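Local coordinates for protein aspartate aminotransferase (PDB 1O4S) that catalyses the reversible transfer of an amino group from L-aspartate to 2-oxoglutarate, giving oxaloacetate and L-glutamate, with pyridoxal 5'-phosphate as cofactor, at residues 95-103 with 225-235; 56-67 with 282-293. All coordinates share one frame; numbering follows the deposited sequence.

In the fold
Both contacts tie together parts of the chain far apart in sequence, and both are only partly buried, yet they share no element and do not touch: their nearest atoms are about 11 Å apart. Contact 1 joins two connecting segments beside the seven-stranded sheet of the cofactor-binding fold, one leading into its edge strand 104-107, the other toward strand 238-243. Contact 2 packs helix 57-68 against helix 281-290, at the side of the fold that the second subunit reaches. The chemistry follows the setting. In the loops of contact 1, a lysine ammonium bonds to a backbone carbonyl between two aromatic clusters; the helices of contact 2 meet through small apolar side chains and stacked rings.

Contact 1 of 2, residues 95-103 with 225-235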
loop_
_atom_site.group_PDB
_atom_site.type_symbol
_atom_site.label_atom_id
_atom_site.label_comp_id
_atom_site.label_asym_id
_atom_site.label_seq_id
_atom_site.Cartn_x
_atom_site.Cartn_y
_atom_site.Cartn_z
ATOM N N TYR B 95 -10.911 -17.759 -19.565
ATOM C CA TYR B 95 -9.743 -18.170 -20.340
ATOM C C TYR B 95 -9.504 -19.673 -20.326
ATOM O O TYR B 95 -8.444 -20.145 -20.716
ATOM C CB TYR B 95 -8.517 -17.404 -19.848
ATOM C CG TYR B 95 -8.642 -15.936 -20.140
ATOM C CD1 TYR B 95 -8.750 -15.005 -19.094
ATOM C CD2 TYR B 95 -8.696 -15.461 -21.456
ATOM C CE1 TYR B 95 -8.885 -13.640 -19.334
ATOM C CE2 TYR B 95 -8.857 -14.068 -21.709
ATOM C CZ TYR B 95 -8.930 -13.175 -20.628
ATOM O OH TYR B 95 -9.083 -11.833 -20.808
ATOM N N LYS B 96 -10.511 -20.408 -19.879
ATOM C CA LYS B 96 -10.459 -21.863 -19.756
ATOM C C LYS B 96 -9.134 -22.366 -19.153
ATOM O O LYS B 96 -8.364 -23.089 -19.786
ATOM C CB LYS B 96 -10.806 -22.557 -21.088
ATOM C CG LYS B 96 -12.319 -22.764 -21.317
ATOM C CD LYS B 96 -13.026 -23.553 -20.186
ATOM C CE LYS B 96 -12.587 -25.017 -20.121
ATOM N NZ LYS B 96 -13.095 -25.796 -21.282
ATOM N N LYS B 97 -8.911 -21.947 -17.910
ATOM C CA LYS B 97 -7.774 -22.331 -17.067
ATOM C C LYS B 97 -8.277 -22.756 -15.678
ATOM O O LYS B 97 -9.331 -22.304 -15.216
ATOM C CB LYS B 97 -6.818 -21.149 -16.905
ATOM C CG LYS B 97 -6.342 -20.580 -18.228
ATOM C CD LYS B 97 -5.180 -19.623 -18.068
ATOM C CE LYS B 97 -4.751 -19.089 -19.419
ATOM N NZ LYS B 97 -3.891 -20.023 -20.146
ATOM N N ASP B 98 -7.527 -23.641 -15.034
ATOM C CA ASP B 98 -7.801 -24.077 -13.678
ATOM C C ASP B 98 -6.915 -23.185 -12.810
ATOM O O ASP B 98 -5.731 -23.446 -12.623
ATOM C CB ASP B 98 -7.436 -25.574 -13.527
ATOM C CG ASP B 98 -8.124 -26.256 -12.335
ATOM O OD1 ASP B 98 -8.570 -25.555 -11.398
ATOM O OD2 ASP B 98 -8.263 -27.507 -12.257
ATOM N N ILE B 99 -7.476 -22.081 -12.349
ATOM C CA ILE B 99 -6.785 -21.193 -11.429
ATOM C C ILE B 99 -7.209 -21.498 -9.972
ATOM O O ILE B 99 -8.386 -21.458 -9.622
ATOM C CB ILE B 99 -7.048 -19.743 -11.813
ATOM C CG1 ILE B 99 -6.829 -19.568 -13.317
ATOM C CG2 ILE B 99 -6.134 -18.798 -11.037
ATOM C CD1 ILE B 99 -6.867 -18.121 -13.794
ATOM N N SER B 100 -6.229 -21.815 -9.132
ATOM C CA SER B 100 -6.414 -21.943 -7.693
ATOM C C SER B 100 -6.491 -20.560 -6.992
ATOM O O SER B 100 -5.851 -19.620 -7.411
ATOM C CB SER B 100 -5.281 -22.800 -7.136
ATOM O OG SER B 100 -5.209 -22.759 -5.735
ATOM N N PRO B 101 -7.274 -20.429 -5.922
ATOM C CA PRO B 101 -7.310 -19.179 -5.136
ATOM C C PRO B 101 -5.925 -18.798 -4.570
ATOM O O PRO B 101 -5.631 -17.618 -4.371
ATOM C CB PRO B 101 -8.281 -19.504 -3.995
ATOM C CG PRO B 101 -9.039 -20.721 -4.442
ATOM C CD PRO B 101 -8.156 -21.462 -5.349
ATOM N N ASP B 102 -5.085 -19.808 -4.335
ATOM C CA ASP B 102 -3.707 -19.597 -3.877
ATOM C C ASP B 102 -2.762 -19.037 -4.965
ATOM O O ASP B 102 -1.607 -18.739 -4.673
ATOM C CB ASP B 102 -3.155 -20.889 -3.262
ATOM C CG ASP B 102 -3.835 -21.236 -1.911
ATOM O OD1 ASP B 102 -3.696 -22.427 -1.478
ATOM O OD2 ASP B 102 -4.566 -20.406 -1.235
ATOM N N GLN B 103 -3.258 -18.859 -6.193
ATOM C CA GLN B 103 -2.502 -18.185 -7.252
ATOM C C GLN B 103 -2.775 -16.682 -7.330
ATOM O O GLN B 103 -2.175 -16.001 -8.130
ATOM C CB GLN B 103 -2.845 -18.801 -8.610
ATOM C CG GLN B 103 -2.271 -20.171 -8.815
ATOM C CD GLN B 103 -2.591 -20.751 -10.184
ATOM O OE1 GLN B 103 -3.499 -21.560 -10.304
ATOM N NE2 GLN B 103 -1.862 -20.323 -11.215
ATOM N N PHE B 225 -9.155 -8.036 -29.221
ATOM C CA PHE B 225 -8.402 -8.119 -27.962
ATOM C C PHE B 225 -7.958 -9.539 -27.682
ATOM O O PHE B 225 -8.764 -10.456 -27.657
ATOM C CB PHE B 225 -9.153 -7.581 -26.721
ATOM C CG PHE B 225 -8.344 -7.719 -25.446
ATOM C CD1 PHE B 225 -7.188 -6.973 -25.276
ATOM C CD2 PHE B 225 -8.704 -8.627 -24.462
ATOM C CE1 PHE B 225 -6.400 -7.115 -24.161
ATOM C CE2 PHE B 225 -7.928 -8.779 -23.319
ATOM C CZ PHE B 225 -6.769 -8.022 -23.168
ATOM N N THR B 226 -6.653 -9.683 -27.464
ATOM C CA THR B 226 -6.022 -10.921 -27.040
ATOM C C THR B 226 -5.348 -10.679 -25.689
ATOM O O THR B 226 -4.533 -9.757 -25.551
ATOM C CB THR B 226 -4.953 -11.332 -28.058
ATOM O OG1 THR B 226 -5.525 -11.434 -29.378
ATOM C CG2 THR B 226 -4.435 -12.711 -27.751
ATOM N N SER B 227 -5.678 -11.520 -24.718
ATOM C CA SER B 227 -5.052 -11.503 -23.403
ATOM C C SER B 227 -3.835 -12.393 -23.470
ATOM O O SER B 227 -3.813 -13.342 -24.253
ATOM C CB SER B 227 -6.018 -12.063 -22.363
ATOM O OG SER B 227 -5.394 -12.286 -21.134
ATOM N N ILE B 228 -2.834 -12.110 -22.646
ATOM C CA ILE B 228 -1.730 -13.047 -22.494
ATOM C C ILE B 228 -2.263 -14.422 -22.064
ATOM O O ILE B 228 -1.656 -15.445 -22.361
ATOM C CB ILE B 228 -0.653 -12.535 -21.493
ATOM C CG1 ILE B 228 0.715 -13.220 -21.764
ATOM C CG2 ILE B 228 -1.098 -12.755 -20.024
ATOM C CD1 ILE B 228 1.311 -12.920 -23.147
ATOM N N LEU B 229 -3.382 -14.433 -21.352
ATOM C CA LEU B 229 -4.039 -15.686 -20.960
ATOM C C LEU B 229 -4.782 -16.428 -22.117
ATOM O O LEU B 229 -5.168 -17.588 -21.952
ATOM C CB LEU B 229 -4.987 -15.429 -19.797
ATOM C CG LEU B 229 -4.339 -14.789 -18.552
ATOM C CD1 LEU B 229 -5.359 -14.760 -17.426
ATOM C CD2 LEU B 229 -3.083 -15.486 -18.084
ATOM N N ASP B 230 -4.980 -15.752 -23.253
ATOM C CA ASP B 230 -5.413 -16.399 -24.511
ATOM C C ASP B 230 -4.315 -17.227 -25.210
ATOM O O ASP B 230 -4.611 -18.201 -25.906
ATOM C CB ASP B 230 -5.943 -15.345 -25.497
ATOM C CG ASP B 230 -7.359 -14.832 -25.135
ATOM O OD1 ASP B 230 -7.609 -13.620 -25.291
ATOM O OD2 ASP B 230 -8.275 -15.570 -24.716
ATOM N N VAL B 231 -3.058 -16.828 -25.015
ATOM C CA VAL B 231 -1.908 -17.432 -25.707
ATOM C C VAL B 231 -0.926 -18.201 -24.796
ATOM O O VAL B 231 0.061 -18.758 -25.264
ATOM C CB VAL B 231 -1.129 -16.363 -26.509
ATOM C CG1 VAL B 231 -2.019 -15.777 -27.612
ATOM C CG2 VAL B 231 -0.595 -15.257 -25.607
ATOM N N SER B 232 -1.201 -18.229 -23.500
ATOM C CA SER B 232 -0.352 -18.933 -22.560
ATOM C C SER B 232 -1.068 -20.215 -22.192
ATOM O O SER B 232 -2.274 -20.331 -22.382
ATOM C CB SER B 232 -0.113 -18.082 -21.308
ATOM O OG SER B 232 -1.210 -18.134 -20.398
ATOM N N GLU B 233 -0.300 -21.195 -21.739
ATOM C CA GLU B 233 -0.816 -22.284 -20.910
ATOM C C GLU B 233 -0.016 -22.141 -19.621
ATOM O O GLU B 233 1.239 -22.041 -19.659
ATOM C CB GLU B 233 -0.532 -23.675 -21.499
ATOM C CG GLU B 233 -1.229 -24.029 -22.814
ATOM C CD GLU B 233 -0.518 -25.154 -23.567
ATOM O OE1 GLU B 233 0.454 -25.751 -23.020
ATOM O OE2 GLU B 233 -0.925 -25.444 -24.723
ATOM N N GLY B 234 -0.701 -22.139 -18.489
ATOM C CA GLY B 234 -0.007 -22.077 -17.216
ATOM C C GLY B 234 0.627 -20.731 -16.911
ATOM O O GLY B 234 0.690 -19.820 -17.745
ATOM N N PHE B 235 1.118 -20.613 -15.691
ATOM C CA PHE B 235 1.574 -19.327 -15.195
ATOM C C PHE B 235 3.057 -19.341 -14.838
ATOM O O PHE B 235 3.524 -18.449 -14.129
ATOM C CB PHE B 235 0.723 -18.914 -13.978
ATOM C CG PHE B 235 -0.650 -18.410 -14.326
ATOM C CD1 PHE B 235 -1.742 -19.262 -14.329
ATOM C CD2 PHE B 235 -0.857 -17.074 -14.623
ATOM C CE1 PHE B 235 -3.027 -18.781 -14.655
ATOM C CE2 PHE B 235 -2.102 -16.594 -14.928
ATOM C CZ PHE B 235 -3.202 -17.448 -14.942
#
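Tyr95 lies with one ring face over the start of the short helix 228-231, where Leu229 CB sits 4.0 Å from the ring centroid in a CH-pi contact, displaced toward the rim. Asp230 OD2 comes in at the ring edge, in its plane, 3.3 Å from Tyr95 CD2, with the carboxylate turned 72° from the ring. At the far end Tyr95 OH reaches Ser227 CB (3.4 Å). An alanine in place of Tyr95 would leave Leu229 CB without the ring above it and Ser227 CB without its cover, and would probably open a gap beside the helix start. Farther along, Phe235 gathers the second apolar group: Ile99 CD1 touches Phe235 CZ at 3.9 Å, and the amide of Gln103 stands nearly upright to the ring, its NE2 3.3 Å from Phe235 CD1 while it bonds to Ser260 O.

The polar link between these clusters is Lys97. Its chain runs extended to CE and bends only at the last torsion (chi4 -81°), which turns NZ toward Ser232 O, 2.8 Å away. The ammonium stands above that carbonyl plane rather than on a lone pair, and Ser232 OG adds a weak bond.

Each segment is also braced internally. Ser227 and Asp230 form a capping box: Leu229 N donates to Ser227 OG, which is also hydrogen-bonded to Glu214 OE1, and Ser227 N to Asp230 OD1 at 2.9 Å. Ser100 OG closes an ST turn with Asp102 N, while Ser100 N bonds to Gln103 OE1.

The contact begins where helix 81-95 ends in a Schellman motif at Lys96. Ile91 of that helix touches both Ile99 and Leu229, Tyr240 of strand 238-243 meets Ser227 and Leu229, and helix 193-206 packs against Ile228 and Val231.

Contact 2 of 2, residues 56-67 with 282-293; sequences PEPVVEEAVRFL and VAQYAALKALEV
Val59 and Ala63 face Ala286 where helices 57-67 and 282-290 come closest, their axes 8.3 Å apart and crossing at 141°, roughly antiparallel. Small side chains permit this approach: the CA atoms of Ala63 and Ala286 are only 5.2 Å apart. Val59 straddles one turn of the partner helix. Its CG1, anti to the backbone N, presses on Ala286 CB at 3.5 Å, tighter than usual for two carbons, while CG2 lies against Ala290. Val282 divides its branches in the same way, CG1 on Ala63 CB and CG2 on Phe66 and Leu67. In the type I turn from Ala290 to Val293, Val293 packs CG1 against Pro56 CB and CG2 against Pro58 and Val59.

Along the more open flank, larger side chains take over. The rings of Phe66 and Tyr285 form an offset stack, with centroids 4.5 Å apart and planes 25° from parallel. Next to them, Glu62 crosses Lys289 at about a right angle, CG to Lys289 CB at 3.8 Å, so that their aliphatic parts do the touching. The bend of Glu62 at chi2 (65°) brings OE2 to a water that donates to it at 2.6 Å and to Tyr285 O, bridging carboxylate and helix backbone. Lys289 NZ turns instead to Glu292 OE1 in a weak salt bridge, and Arg65 NH1 pairs with Glu62 through charge alone.

Leu67 of the second subunit packs on Ala63 and Val64, placing this helix pair at the dimer interface. Direct contact between the segments is mainly apolar and aromatic; the charges pair within their own segments, and the polar link between the two helices is the water, consistent with shape complementarity, rather than ion pairing, setting how the two helices seat.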
loop_
_atom_site.group_PDB
_atom_site.type_symbol
_atom_site.label_atom_id
_atom_site.label_comp_id
_atom_site.label_asym_id
_atom_site.label_seq_id
_atom_site.Cartn_x
_atom_site.Cartn_y
_atom_site.Cartn_z
ATOM N N PRO B 56 -20.851 1.120 -9.065
ATOM C CA PRO B 56 -22.171 0.536 -9.298
ATOM C C PRO B 56 -22.976 0.409 -8.027
ATOM O O PRO B 56 -22.443 0.001 -7.015
ATOM C CB PRO B 56 -21.841 -0.832 -9.875
ATOM C CG PRO B 56 -20.545 -0.630 -10.552
ATOM C CD PRO B 56 -19.794 0.267 -9.614
ATOM N N GLU B 57 -24.253 0.750 -8.082
ATOM C CA GLU B 57 -25.050 0.798 -6.886
ATOM C C GLU B 57 -25.080 -0.541 -6.130
ATOM O O GLU B 57 -25.090 -0.543 -4.936
ATOM C CB GLU B 57 -26.457 1.310 -7.190
ATOM C CG GLU B 57 -27.241 1.754 -5.940
ATOM C CD GLU B 57 -26.569 2.922 -5.181
ATOM O OE1 GLU B 57 -27.000 3.236 -4.036
ATOM O OE2 GLU B 57 -25.595 3.540 -5.718
ATOM N N PRO B 58 -25.104 -1.691 -6.792
ATOM C CA PRO B 58 -25.099 -2.939 -6.019
ATOM C C PRO B 58 -23.851 -3.098 -5.170
ATOM O O PRO B 58 -23.926 -3.729 -4.110
ATOM C CB PRO B 58 -25.233 -4.027 -7.091
ATOM C CG PRO B 58 -25.902 -3.308 -8.222
ATOM C CD PRO B 58 -25.257 -1.939 -8.235
ATOM N N VAL B 59 -22.740 -2.545 -5.643
ATOM C CA VAL B 59 -21.483 -2.570 -4.925
ATOM C C VAL B 59 -21.573 -1.639 -3.709
ATOM O O VAL B 59 -21.202 -2.038 -2.630
ATOM C CB VAL B 59 -20.287 -2.158 -5.818
ATOM C CG1 VAL B 59 -18.953 -2.146 -5.003
ATOM C CG2 VAL B 59 -20.180 -3.080 -7.021
ATOM N N VAL B 60 -22.069 -0.420 -3.901
ATOM C CA VAL B 60 -22.348 0.483 -2.785
ATOM C C VAL B 60 -23.229 -0.192 -1.727
ATOM O O VAL B 60 -22.918 -0.171 -0.524
ATOM C CB VAL B 60 -23.034 1.754 -3.269
ATOM C CG1 VAL B 60 -23.516 2.603 -2.102
ATOM C CG2 VAL B 60 -22.116 2.567 -4.203
ATOM N N GLU B 61 -24.322 -0.810 -2.161
ATOM C CA GLU B 61 -25.274 -1.436 -1.233
ATOM C C GLU B 61 -24.641 -2.544 -0.399
ATOM O O GLU B 61 -24.864 -2.589 0.809
ATOM C CB GLU B 61 -26.543 -1.975 -1.953
ATOM C CG GLU B 61 -27.385 -0.841 -2.538
ATOM C CD GLU B 61 -28.630 -1.291 -3.363
ATOM O OE1 GLU B 61 -28.733 -2.500 -3.781
ATOM O OE2 GLU B 61 -29.506 -0.403 -3.596
ATOM N N GLU B 62 -23.888 -3.435 -1.041
ATOM C CA GLU B 62 -23.122 -4.457 -0.314
ATOM C C GLU B 62 -22.097 -3.888 0.682
ATOM O O GLU B 62 -21.946 -4.397 1.794
ATOM C CB GLU B 62 -22.423 -5.364 -1.302
ATOM C CG GLU B 62 -21.471 -6.378 -0.715
ATOM C CD GLU B 62 -22.135 -7.416 0.156
ATOM O OE1 GLU B 62 -23.403 -7.553 0.116
ATOM O OE2 GLU B 62 -21.355 -8.100 0.885
ATOM N N ALA B 63 -21.374 -2.851 0.256
ATOM C CA ALA B 63 -20.386 -2.214 1.116
ATOM C C ALA B 63 -21.069 -1.631 2.359
ATOM O O ALA B 63 -20.548 -1.786 3.445
ATOM C CB ALA B 63 -19.615 -1.127 0.365
ATOM N N VAL B 64 -22.234 -0.994 2.184
ATOM C CA VAL B 64 -22.996 -0.384 3.283
ATOM C C VAL B 64 -23.516 -1.455 4.227
ATOM O O VAL B 64 -23.456 -1.313 5.448
ATOM C CB VAL B 64 -24.186 0.487 2.769
ATOM C CG1 VAL B 64 -25.113 0.905 3.880
ATOM C CG2 VAL B 64 -23.694 1.702 2.026
ATOM N N ARG B 65 -24.033 -2.533 3.658
ATOM C CA ARG B 65 -24.527 -3.642 4.460
ATOM C C ARG B 65 -23.423 -4.229 5.333
ATOM O O ARG B 65 -23.629 -4.416 6.533
ATOM C CB ARG B 65 -25.078 -4.679 3.525
ATOM C CG ARG B 65 -25.604 -5.940 4.132
ATOM C CD ARG B 65 -25.945 -6.977 3.012
ATOM N NE ARG B 65 -25.576 -8.357 3.341
ATOM C CZ ARG B 65 -24.331 -8.815 3.570
ATOM N NH1 ARG B 65 -23.252 -8.020 3.540
ATOM N NH2 ARG B 65 -24.184 -10.109 3.858
ATOM N N PHE B 66 -22.257 -4.508 4.733
ATOM C CA PHE B 66 -21.085 -4.933 5.485
ATOM C C PHE B 66 -20.699 -3.937 6.593
ATOM O O PHE B 66 -20.484 -4.316 7.760
ATOM C CB PHE B 66 -19.880 -5.121 4.560
ATOM C CG PHE B 66 -18.634 -5.477 5.297
ATOM C CD1 PHE B 66 -18.504 -6.723 5.886
ATOM C CD2 PHE B 66 -17.600 -4.566 5.453
ATOM C CE1 PHE B 66 -17.350 -7.061 6.616
ATOM C CE2 PHE B 66 -16.459 -4.933 6.185
ATOM C CZ PHE B 66 -16.354 -6.189 6.755
ATOM N N LEU B 67 -20.624 -2.671 6.202
ATOM C CA LEU B 67 -20.266 -1.573 7.101
ATOM C C LEU B 67 -21.137 -1.460 8.334
ATOM O O LEU B 67 -20.650 -1.191 9.444
ATOM C CB LEU B 67 -20.376 -0.233 6.387
ATOM C CG LEU B 67 -19.087 0.400 6.021
ATOM C CD1 LEU B 67 -19.331 1.699 5.290
ATOM C CD2 LEU B 67 -18.286 0.630 7.299
ATOM N N VAL B 282 -13.735 -3.375 3.793
ATOM C CA VAL B 282 -14.920 -2.934 3.067
ATOM C C VAL B 282 -14.717 -3.109 1.562
ATOM O O VAL B 282 -15.588 -3.639 0.871
ATOM C CB VAL B 282 -15.356 -1.478 3.415
ATOM C CG1 VAL B 282 -16.726 -1.186 2.821
ATOM C CG2 VAL B 282 -15.376 -1.260 4.920
ATOM N N ALA B 283 -13.573 -2.642 1.064
ATOM C CA ALA B 283 -13.216 -2.751 -0.336
ATOM C C ALA B 283 -13.246 -4.222 -0.819
ATOM O O ALA B 283 -13.672 -4.525 -1.917
ATOM C CB ALA B 283 -11.816 -2.130 -0.585
ATOM N N GLN B 284 -12.774 -5.130 0.006
ATOM C CA GLN B 284 -12.783 -6.536 -0.354
ATOM C C GLN B 284 -14.187 -7.003 -0.572
ATOM O O GLN B 284 -14.444 -7.658 -1.580
ATOM C CB GLN B 284 -12.064 -7.382 0.658
ATOM C CG GLN B 284 -10.612 -7.036 0.762
ATOM C CD GLN B 284 -9.802 -8.042 1.550
ATOM O OE1 GLN B 284 -9.748 -9.196 1.187
ATOM N NE2 GLN B 284 -9.136 -7.589 2.584
ATOM N N TYR B 285 -15.100 -6.665 0.325
ATOM C CA TYR B 285 -16.490 -7.048 0.125
ATOM C C TYR B 285 -17.146 -6.348 -1.041
ATOM O O TYR B 285 -17.949 -6.963 -1.769
ATOM C CB TYR B 285 -17.307 -6.942 1.419
ATOM C CG TYR B 285 -16.924 -8.099 2.335
ATOM C CD1 TYR B 285 -16.024 -7.927 3.371
ATOM C CD2 TYR B 285 -17.419 -9.380 2.107
ATOM C CE1 TYR B 285 -15.647 -8.970 4.181
ATOM C CE2 TYR B 285 -17.047 -10.434 2.918
ATOM C CZ TYR B 285 -16.159 -10.204 3.959
ATOM O OH TYR B 285 -15.780 -11.214 4.768
ATOM N N ALA B 286 -16.771 -5.096 -1.268
ATOM C CA ALA B 286 -17.265 -4.370 -2.432
ATOM C C ALA B 286 -16.831 -5.098 -3.747
ATOM O O ALA B 286 -17.631 -5.302 -4.638
ATOM C CB ALA B 286 -16.766 -2.946 -2.403
ATOM N N ALA B 287 -15.565 -5.492 -3.827
ATOM C CA ALA B 287 -15.023 -6.178 -4.989
ATOM C C ALA B 287 -15.650 -7.558 -5.222
ATOM O O ALA B 287 -15.924 -7.957 -6.340
ATOM C CB ALA B 287 -13.480 -6.267 -4.872
ATOM N N LEU B 288 -15.937 -8.264 -4.150
ATOM C CA LEU B 288 -16.551 -9.569 -4.254
ATOM C C LEU B 288 -17.925 -9.416 -4.941
ATOM O O LEU B 288 -18.250 -10.170 -5.851
ATOM C CB LEU B 288 -16.613 -10.218 -2.862
ATOM C CG LEU B 288 -17.270 -11.577 -2.687
ATOM C CD1 LEU B 288 -16.543 -12.653 -3.503
ATOM C CD2 LEU B 288 -17.260 -11.925 -1.212
ATOM N N LYS B 289 -18.690 -8.394 -4.571
ATOM C CA LYS B 289 -19.959 -8.106 -5.232
ATOM C C LYS B 289 -19.744 -7.612 -6.660
ATOM O O LYS B 289 -20.529 -7.901 -7.565
ATOM C CB LYS B 289 -20.738 -7.061 -4.417
ATOM C CG LYS B 289 -22.077 -6.564 -5.028
ATOM C CD LYS B 289 -23.125 -7.681 -5.266
ATOM C CE LYS B 289 -23.610 -8.361 -3.977
ATOM N NZ LYS B 289 -24.761 -9.346 -4.175
ATOM N N ALA B 290 -18.694 -6.834 -6.863
ATOM C CA ALA B 290 -18.377 -6.290 -8.177
ATOM C C ALA B 290 -18.190 -7.380 -9.216
ATOM O O ALA B 290 -18.515 -7.149 -10.362
ATOM C CB ALA B 290 -17.185 -5.442 -8.140
ATOM N N LEU B 291 -17.673 -8.541 -8.809
ATOM C CA LEU B 291 -17.557 -9.704 -9.679
ATOM C C LEU B 291 -18.884 -10.108 -10.328
ATOM O O LEU B 291 -18.905 -10.593 -11.458
ATOM C CB LEU B 291 -16.996 -10.886 -8.901
ATOM C CG LEU B 291 -15.513 -10.800 -8.556
ATOM C CD1 LEU B 291 -15.182 -11.866 -7.543
ATOM C CD2 LEU B 291 -14.656 -10.962 -9.807
ATOM N N GLU B 292 -19.994 -9.873 -9.628
ATOM C CA GLU B 292 -21.316 -10.185 -10.144
ATOM C C GLU B 292 -21.950 -9.089 -11.024
ATOM O O GLU B 292 -23.032 -9.293 -11.576
ATOM C CB GLU B 292 -22.269 -10.446 -8.980
ATOM C CG GLU B 292 -21.839 -11.549 -8.047
ATOM C CD GLU B 292 -22.672 -11.581 -6.762
ATOM O OE1 GLU B 292 -23.879 -11.294 -6.809
ATOM O OE2 GLU B 292 -22.102 -11.890 -5.688
ATOM N N VAL B 293 -21.300 -7.942 -11.146
ATOM C CA VAL B 293 -21.913 -6.763 -11.719
ATOM C C VAL B 293 -21.534 -6.605 -13.205
ATOM O O VAL B 293 -20.385 -6.714 -13.599
ATOM C CB VAL B 293 -21.574 -5.507 -10.870
ATOM C CG1 VAL B 293 -21.985 -4.240 -11.573
ATOM C CG2 VAL B 293 -22.238 -5.605 -9.433
HETATM O O HOH W 1 -19.617 -9.079 -0.718
#